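Local structure of CRISPR-associated endonuclease Cas12b (Alicyclobacillus acidoterrestris, 5U31) at residues A[1076-1087]-A[1091-1101]. The protein cuts DNA under the direction of a guide RNA, recognising a protospacer adjacent motif and using divalent metal ions, in bacterial CRISPR immunity. The protein carries 3 engineered substitutions. Numbering follows the deposited sequence.
With nucleotides of chain E.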
ATOM      1  N   VAL A1076       7.797  28.274  16.854  1.00 61.30           N
ATOM      2  CA  VAL A1076       8.655  27.625  17.835  1.00 50.88           C
ATOM      3  C   VAL A1076       7.939  26.386  18.349  1.00 63.55           C
ATOM      4  O   VAL A1076       6.756  26.451  18.702  1.00 85.26           O
ATOM      5  CB  VAL A1076       9.006  28.572  18.997  1.00 50.75           C
ATOM      6  CG1 VAL A1076       9.792  27.834  20.066  1.00 48.52           C
ATOM      7  CG2 VAL A1076       9.787  29.775  18.485  1.00 55.15           C
ATOM      8  N   VAL A1077       8.647  25.263  18.385  1.00 47.79           N
ATOM      9  CA  VAL A1077       8.107  24.012  18.897  1.00 44.76           C
ATOM     10  C   VAL A1077       8.651  23.794  20.299  1.00 53.86           C
ATOM     11  O   VAL A1077       9.870  23.764  20.502  1.00 58.91           O
ATOM     12  CB  VAL A1077       8.454  22.830  17.981  1.00 45.38           C
ATOM     13  CG1 VAL A1077       8.135  21.512  18.673  1.00 43.04           C
ATOM     14  CG2 VAL A1077       7.687  22.948  16.682  1.00 43.18           C
ATOM     15  N   LEU A1078       7.749  23.643  21.263  1.00 51.31           N
ATOM     16  CA  LEU A1078       8.108  23.392  22.650  1.00 45.76           C
ATOM     17  C   LEU A1078       7.884  21.923  22.985  1.00 55.61           C
ATOM     18  O   LEU A1078       6.826  21.364  22.672  1.00 44.13           O
ATOM     19  CB  LEU A1078       7.290  24.278  23.591  1.00 46.55           C
ATOM     20  CG  LEU A1078       7.371  25.791  23.395  1.00 47.56           C
ATOM     21  CD1 LEU A1078       6.612  26.500  24.493  1.00 48.39           C
ATOM     22  CD2 LEU A1078       8.812  26.233  23.382  1.00 48.27           C
HETATM   23  N   MSE A1079       8.880  21.304  23.616  1.00 48.70           N
HETATM   24  CA  MSE A1079       8.786  19.923  24.087  1.00 45.13           C
HETATM   25  C   MSE A1079       8.775  19.871  25.607  1.00 45.80           C
HETATM   26  O   MSE A1079       9.104  20.849  26.277  1.00 49.55           O
HETATM   27  CB  MSE A1079       9.945  19.086  23.553  1.00 54.38           C
HETATM   28  CG  MSE A1079      10.022  19.009  22.046  1.00 72.56           C
HETATM   29 SE   MSE A1079       8.799  17.710  21.264  1.00 68.76          SE
HETATM   30  CE  MSE A1079       9.338  17.925  19.403  1.00 78.94           C
ATOM     31  N   ARG A1080       8.416  18.717  26.155  1.00 44.63           N
ATOM     32  CA  ARG A1080       8.201  18.590  27.588  1.00 45.24           C
ATOM     33  C   ARG A1080       8.479  17.153  28.001  1.00 44.80           C
ATOM     34  O   ARG A1080       8.046  16.218  27.326  1.00 43.89           O
ATOM     35  CB  ARG A1080       6.766  18.992  27.942  1.00 45.32           C
ATOM     36  CG  ARG A1080       6.600  19.605  29.304  1.00 46.38           C
ATOM     37  CD  ARG A1080       5.630  18.791  30.129  1.00 60.03           C
ATOM     38  NE  ARG A1080       4.281  18.794  29.571  1.00 49.30           N
ATOM     39  CZ  ARG A1080       3.311  19.607  29.977  1.00 50.06           C
ATOM     40  NH1 ARG A1080       2.109  19.535  29.422  1.00 45.74           N
ATOM     41  NH2 ARG A1080       3.541  20.492  30.940  1.00 55.79           N
ATOM     42  N   ASP A1081       9.213  16.983  29.101  1.00 48.82           N
ATOM     43  CA  ASP A1081       9.496  15.664  29.661  1.00 45.26           C
ATOM     44  C   ASP A1081       8.465  15.325  30.729  1.00 45.49           C
ATOM     45  O   ASP A1081       8.561  15.827  31.856  1.00 46.41           O
ATOM     46  CB  ASP A1081      10.898  15.621  30.268  1.00 50.07           C
ATOM     47  CG  ASP A1081      11.274  14.244  30.797  1.00 45.77           C
ATOM     48  OD1 ASP A1081      12.429  14.084  31.248  1.00 48.51           O
ATOM     49  OD2 ASP A1081      10.440  13.316  30.745  1.00 50.81           O
ATOM     50  N   PRO A1082       7.485  14.469  30.430  1.00 44.74           N
ATOM     51  CA  PRO A1082       6.459  14.160  31.440  1.00 45.04           C
ATOM     52  C   PRO A1082       7.024  13.561  32.711  1.00 45.71           C
ATOM     53  O   PRO A1082       6.391  13.683  33.767  1.00 46.35           O
ATOM     54  CB  PRO A1082       5.530  13.178  30.714  1.00 44.06           C
ATOM     55  CG  PRO A1082       6.306  12.672  29.557  1.00 43.31           C
ATOM     56  CD  PRO A1082       7.240  13.767  29.161  1.00 43.67           C
ATOM     57  N   SER A1083       8.199  12.938  32.652  1.00 45.66           N
ATOM     58  CA  SER A1083       8.831  12.375  33.837  1.00 46.36           C
ATOM     59  C   SER A1083       9.555  13.413  34.680  1.00 47.43           C
ATOM     60  O   SER A1083      10.002  13.081  35.782  1.00 48.15           O
ATOM     61  CB  SER A1083       9.823  11.285  33.435  1.00 45.94           C
ATOM     62  OG  SER A1083      11.016  11.862  32.935  1.00 46.10           O
ATOM     63  N   GLY A1084       9.696  14.643  34.193  1.00 60.87           N
ATOM     64  CA  GLY A1084      10.418  15.657  34.939  1.00 48.70           C
ATOM     65  C   GLY A1084      11.897  15.397  35.085  1.00 49.04           C
ATOM     66  O   GLY A1084      12.534  15.989  35.955  1.00 50.03           O
ATOM     67  N   ILE A1085      12.469  14.526  34.256  1.00 48.29           N
ATOM     68  CA  ILE A1085      13.883  14.211  34.402  1.00 51.47           C
ATOM     69  C   ILE A1085      14.737  15.207  33.633  1.00 48.86           C
ATOM     70  O   ILE A1085      15.794  15.635  34.111  1.00 49.68           O
ATOM     71  CB  ILE A1085      14.154  12.763  33.954  1.00 47.92           C
ATOM     72  CG1 ILE A1085      13.493  11.771  34.919  1.00 49.28           C
ATOM     73  CG2 ILE A1085      15.639  12.498  33.892  1.00 48.26           C
ATOM     74  CD1 ILE A1085      13.425  10.351  34.377  1.00 47.18           C
ATOM     75  N   ILE A1086      14.288  15.603  32.447  1.00 48.19           N
ATOM     76  CA  ILE A1086      15.047  16.485  31.574  1.00 48.34           C
ATOM     77  C   ILE A1086      14.453  17.882  31.662  1.00 48.87           C
ATOM     78  O   ILE A1086      13.280  18.098  31.326  1.00 48.41           O
ATOM     79  CB  ILE A1086      15.055  15.966  30.133  1.00 47.32           C
ATOM     80  CG1 ILE A1086      16.058  14.826  30.029  1.00 50.23           C
ATOM     81  CG2 ILE A1086      15.431  17.069  29.169  1.00 47.48           C
ATOM     82  CD1 ILE A1086      15.854  13.960  28.848  1.00 68.08           C
ATOM     83  N   ASN A1087      15.277  18.821  32.120  1.00 49.89           N
ATOM     84  CA  ASN A1087      14.872  20.203  32.358  1.00 50.64           C
ATOM     85  C   ASN A1087      13.670  20.279  33.296  1.00 50.84           C
ATOM     86  O   ASN A1087      12.789  21.126  33.137  1.00 50.97           O
ATOM     87  CB  ASN A1087      14.587  20.933  31.049  1.00 50.24           C
ATOM     88  CG  ASN A1087      14.779  22.420  31.175  1.00 51.27           C
ATOM     89  OD1 ASN A1087      15.428  22.889  32.107  1.00 52.30           O
ATOM     90  ND2 ASN A1087      14.213  23.174  30.244  1.00 51.07           N
ATOM     91  N   TRP A1091       8.689  23.245  29.777  1.00 49.28           N
ATOM     92  CA  TRP A1091       8.599  23.405  28.330  1.00 48.58           C
ATOM     93  C   TRP A1091       9.919  23.936  27.789  1.00 49.00           C
ATOM     94  O   TRP A1091      10.388  24.998  28.211  1.00 50.07           O
ATOM     95  CB  TRP A1091       7.457  24.345  27.965  1.00 48.75           C
ATOM     96  CG  TRP A1091       6.120  23.735  28.134  1.00 48.15           C
ATOM     97  CD1 TRP A1091       5.256  23.930  29.165  1.00 48.69           C
ATOM     98  CD2 TRP A1091       5.488  22.808  27.247  1.00 46.95           C
ATOM     99  NE1 TRP A1091       4.118  23.188  28.973  1.00 47.91           N
ATOM    100  CE2 TRP A1091       4.236  22.490  27.800  1.00 46.83           C
ATOM    101  CE3 TRP A1091       5.859  22.219  26.035  1.00 46.02           C
ATOM    102  CZ2 TRP A1091       3.353  21.611  27.185  1.00 45.81           C
ATOM    103  CZ3 TRP A1091       4.984  21.348  25.425  1.00 45.00           C
ATOM    104  CH2 TRP A1091       3.745  21.050  26.000  1.00 44.90           C
ATOM    105  N   THR A1092      10.513  23.200  26.857  1.00 48.21           N
ATOM    106  CA  THR A1092      11.822  23.522  26.316  1.00 48.57           C
ATOM    107  C   THR A1092      11.728  23.583  24.799  1.00 47.90           C
ATOM    108  O   THR A1092      10.945  22.855  24.184  1.00 66.28           O
ATOM    109  CB  THR A1092      12.879  22.477  26.749  1.00 48.44           C
ATOM    110  OG1 THR A1092      12.848  22.322  28.172  1.00 49.01           O
ATOM    111  CG2 THR A1092      14.276  22.903  26.335  1.00 49.02           C
ATOM    112  N   ARG A1093      12.513  24.476  24.204  1.00 48.52           N
ATOM    113  CA  ARG A1093      12.600  24.529  22.752  1.00 48.01           C
ATOM    114  C   ARG A1093      13.093  23.196  22.216  1.00 47.07           C
ATOM    115  O   ARG A1093      13.954  22.551  22.817  1.00 47.20           O
ATOM    116  CB  ARG A1093      13.539  25.648  22.313  1.00 49.00           C
ATOM    117  CG  ARG A1093      12.917  26.636  21.349  1.00 49.15           C
ATOM    118  CD  ARG A1093      13.849  26.926  20.191  1.00 49.35           C
ATOM    119  NE  ARG A1093      15.222  27.148  20.635  1.00 61.51           N
ATOM    120  CZ  ARG A1093      15.696  28.323  21.034  1.00 53.36           C
ATOM    121  NH1 ARG A1093      16.961  28.434  21.421  1.00 52.29           N
ATOM    122  NH2 ARG A1093      14.903  29.386  21.052  1.00 52.05           N
ATOM    123  N   GLN A1094      12.542  22.788  21.071  1.00 46.35           N
ATOM    124  CA  GLN A1094      12.788  21.443  20.561  1.00 47.16           C
ATOM    125  C   GLN A1094      14.274  21.173  20.368  1.00 45.58           C
ATOM    126  O   GLN A1094      14.762  20.087  20.704  1.00 45.25           O
ATOM    127  CB  GLN A1094      12.036  21.242  19.250  1.00 44.37           C
ATOM    128  CG  GLN A1094      12.356  19.954  18.533  1.00 57.27           C
ATOM    129  CD  GLN A1094      11.527  19.786  17.283  1.00 71.49           C
ATOM    130  OE1 GLN A1094      10.866  20.725  16.838  1.00 52.36           O
ATOM    131  NE2 GLN A1094      11.548  18.585  16.709  1.00 77.11           N
ATOM    132  N   LYS A1095      15.011  22.150  19.837  1.00 46.34           N
ATOM    133  CA  LYS A1095      16.427  21.946  19.546  1.00 53.55           C
ATOM    134  C   LYS A1095      17.204  21.611  20.813  1.00 58.56           C
ATOM    135  O   LYS A1095      17.845  20.557  20.908  1.00 53.90           O
ATOM    136  CB  LYS A1095      17.003  23.190  18.866  1.00 54.00           C
ATOM    137  CG  LYS A1095      18.485  23.092  18.529  1.00 61.07           C
ATOM    138  CD  LYS A1095      19.029  24.431  18.042  1.00 73.81           C
ATOM    139  CE  LYS A1095      20.486  24.323  17.627  1.00 76.49           C
ATOM    140  NZ  LYS A1095      20.680  23.299  16.560  1.00 75.01           N
ATOM    141  N   GLU A1096      17.143  22.499  21.810  1.00 60.38           N
ATOM    142  CA  GLU A1096      17.877  22.274  23.051  1.00 48.78           C
ATOM    143  C   GLU A1096      17.321  21.093  23.834  1.00 48.08           C
ATOM    144  O   GLU A1096      18.074  20.413  24.537  1.00 48.28           O
ATOM    145  CB  GLU A1096      17.860  23.536  23.914  1.00 49.92           C
ATOM    146  CG  GLU A1096      18.680  24.693  23.364  1.00 50.90           C
ATOM    147  CD  GLU A1096      17.964  25.455  22.268  1.00 63.32           C
ATOM    148  OE1 GLU A1096      16.772  25.171  22.033  1.00 69.46           O
ATOM    149  OE2 GLU A1096      18.589  26.338  21.642  1.00 72.62           O
ATOM    150  N   PHE A1097      16.016  20.834  23.731  1.00 47.32           N
ATOM    151  CA  PHE A1097      15.427  19.705  24.441  1.00 46.70           C
ATOM    152  C   PHE A1097      16.098  18.395  24.043  1.00 46.09           C
ATOM    153  O   PHE A1097      16.555  17.633  24.901  1.00 46.24           O
ATOM    154  CB  PHE A1097      13.922  19.648  24.177  1.00 45.97           C
ATOM    155  CG  PHE A1097      13.217  18.531  24.895  1.00 45.40           C
ATOM    156  CD1 PHE A1097      12.847  18.665  26.220  1.00 45.94           C
ATOM    157  CD2 PHE A1097      12.912  17.349  24.236  1.00 44.40           C
ATOM    158  CE1 PHE A1097      12.195  17.643  26.878  1.00 45.51           C
ATOM    159  CE2 PHE A1097      12.263  16.326  24.888  1.00 43.96           C
ATOM    160  CZ  PHE A1097      11.902  16.472  26.209  1.00 44.52           C
ATOM    161  N   TRP A1098      16.191  18.125  22.742  1.00 52.89           N
ATOM    162  CA  TRP A1098      16.776  16.868  22.299  1.00 44.93           C
ATOM    163  C   TRP A1098      18.290  16.830  22.425  1.00 47.35           C
ATOM    164  O   TRP A1098      18.875  15.752  22.286  1.00 59.29           O
ATOM    165  CB  TRP A1098      16.373  16.576  20.856  1.00 44.11           C
ATOM    166  CG  TRP A1098      14.929  16.240  20.730  1.00 51.69           C
ATOM    167  CD1 TRP A1098      13.964  16.978  20.116  1.00 43.03           C
ATOM    168  CD2 TRP A1098      14.276  15.078  21.256  1.00 48.67           C
ATOM    169  NE1 TRP A1098      12.749  16.345  20.220  1.00 47.05           N
ATOM    170  CE2 TRP A1098      12.915  15.176  20.916  1.00 42.04           C
ATOM    171  CE3 TRP A1098      14.712  13.964  21.978  1.00 42.62           C
ATOM    172  CZ2 TRP A1098      11.988  14.204  21.273  1.00 41.41           C
ATOM    173  CZ3 TRP A1098      13.792  13.005  22.329  1.00 42.00           C
ATOM    174  CH2 TRP A1098      12.446  13.129  21.979  1.00 41.41           C
ATOM    175  N   SER A1099      18.944  17.962  22.677  1.00 46.64           N
ATOM    176  CA  SER A1099      20.372  17.906  22.949  1.00 47.41           C
ATOM    177  C   SER A1099      20.646  17.621  24.417  1.00 53.74           C
ATOM    178  O   SER A1099      21.705  17.081  24.753  1.00 61.03           O
ATOM    179  CB  SER A1099      21.047  19.207  22.519  1.00 48.32           C
ATOM    180  OG  SER A1099      20.545  20.307  23.256  1.00 66.64           O
HETATM  181  N   MSE A1100      19.709  17.964  25.295  1.00 50.34           N
HETATM  182  CA  MSE A1100      19.816  17.611  26.702  1.00 50.79           C
HETATM  183  C   MSE A1100      19.620  16.114  26.841  1.00 63.43           C
HETATM  184  O   MSE A1100      20.284  15.462  27.649  1.00 65.98           O
HETATM  185  CB  MSE A1100      18.787  18.368  27.538  1.00 51.08           C
HETATM  186  CG  MSE A1100      18.981  19.874  27.538  1.00 82.53           C
HETATM  187 SE   MSE A1100      17.611  20.818  28.560  1.00 66.87          SE
HETATM  188  CE  MSE A1100      18.176  22.658  28.225  1.00 80.77           C
ATOM    189  N   VAL A1101      18.693  15.579  26.039  1.00 68.76           N
ATOM    190  CA  VAL A1101      18.527  14.132  25.949  1.00 45.91           C
ATOM    191  C   VAL A1101      19.803  13.490  25.433  1.00 46.03           C
ATOM    192  O   VAL A1101      20.244  12.449  25.935  1.00 49.96           O
ATOM    193  CB  VAL A1101      17.327  13.785  25.052  1.00 44.86           C
ATOM    194  CG1 VAL A1101      17.052  12.298  25.085  1.00 44.18           C
ATOM    195  CG2 VAL A1101      16.110  14.549  25.487  1.00 44.85           C
TER
ATOM    196  P    DG E   2      15.763  15.219  12.377  1.00117.44           P
ATOM    197  OP1  DG E   2      15.733  15.476  10.920  1.00112.92           O
ATOM    198  OP2  DG E   2      15.521  16.339  13.311  1.00105.05           O
ATOM    199  O5'  DG E   2      14.712  14.037  12.678  1.00109.17           O
ATOM    200  C5'  DG E   2      14.721  13.349  13.942  1.00103.15           C
ATOM    201  C4'  DG E   2      13.338  13.306  14.567  1.00 84.42           C
ATOM    202  O4'  DG E   2      13.460  13.352  16.002  1.00 71.40           O
ATOM    203  C3'  DG E   2      12.465  14.494  14.250  1.00 80.46           C
ATOM    204  O3'  DG E   2      11.121  14.174  14.507  1.00 71.43           O
ATOM    205  C2'  DG E   2      12.981  15.547  15.230  1.00 78.90           C
ATOM    206  C1'  DG E   2      13.466  14.706  16.423  1.00 69.39           C
ATOM    207  N9   DG E   2      14.824  15.027  16.880  1.00 65.72           N
ATOM    208  C8   DG E   2      15.749  14.132  17.366  1.00 66.46           C
ATOM    209  N7   DG E   2      16.882  14.679  17.703  1.00 69.49           N
ATOM    210  C5   DG E   2      16.709  16.031  17.426  1.00 77.81           C
ATOM    211  C6   DG E   2      17.608  17.118  17.590  1.00 93.92           C
ATOM    212  O6   DG E   2      18.770  17.097  18.028  1.00109.46           O
ATOM    213  N1   DG E   2      17.037  18.325  17.191  1.00 75.93           N
ATOM    214  C2   DG E   2      15.763  18.465  16.697  1.00 74.58           C
ATOM    215  N2   DG E   2      15.389  19.710  16.364  1.00 83.23           N
ATOM    216  N3   DG E   2      14.909  17.459  16.539  1.00 61.75           N
ATOM    217  C4   DG E   2      15.447  16.270  16.921  1.00 67.62           C
TER
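In the Nuc-II domain an antiparallel beta hairpin runs straight into a helix, and strands 1076-1079 and 1091-1093 pair chiefly through Met1079 and Thr1092. These two exchange both backbone bonds: Met1079 N to Thr1092 O is 2.6 Å and Thr1092 N to Met1079 O is 2.8 Å. Where the second strand turns into helix 1094-1113, Gln1094 N still donates to Val1077 O (2.9 Å), tying the first turn to the sheet.

On the face carrying Met1079 and Thr1092, the helix packs down. Met1079 CB sits over one face of the Phe1097 ring, 3.6 Å from its centroid, a CH-pi contact in which the flat Phe1097 ring lets helix and strand lie close. The selenomethionine chain bends at chi2 (-80°) and brings CE to the edge of the Trp1098 indole. That indole is covered on one face by Phe1097 and on the other by the guanine nucleotide DG2 of chain E.

The other sheet face carries Trp1091, whose broad ring receives the aliphatic part of Arg1080, CB lying 3.9 Å from the six-membered ring centroid. Beyond the rim the guanidinium turns one face to Trp1091 CZ2, 3.3 Å from Arg1080 NH1, the planes 42° apart, while Arg1080 NE donates to Gln997 O.

In the connecting loop, Asp1081 makes an Asx turn and accepts from Ile1086 N. Ile1086 then wedges its CD1 against Val1101 CG2 (3.4 Å), and Asn1087 ND2 gives Thr1092 OG1 a nearly straight bond of 2.6 Å. The whole is an antiparallel beta hairpin leading into a helix packed on one sheet face, Trp1098 meeting DNA.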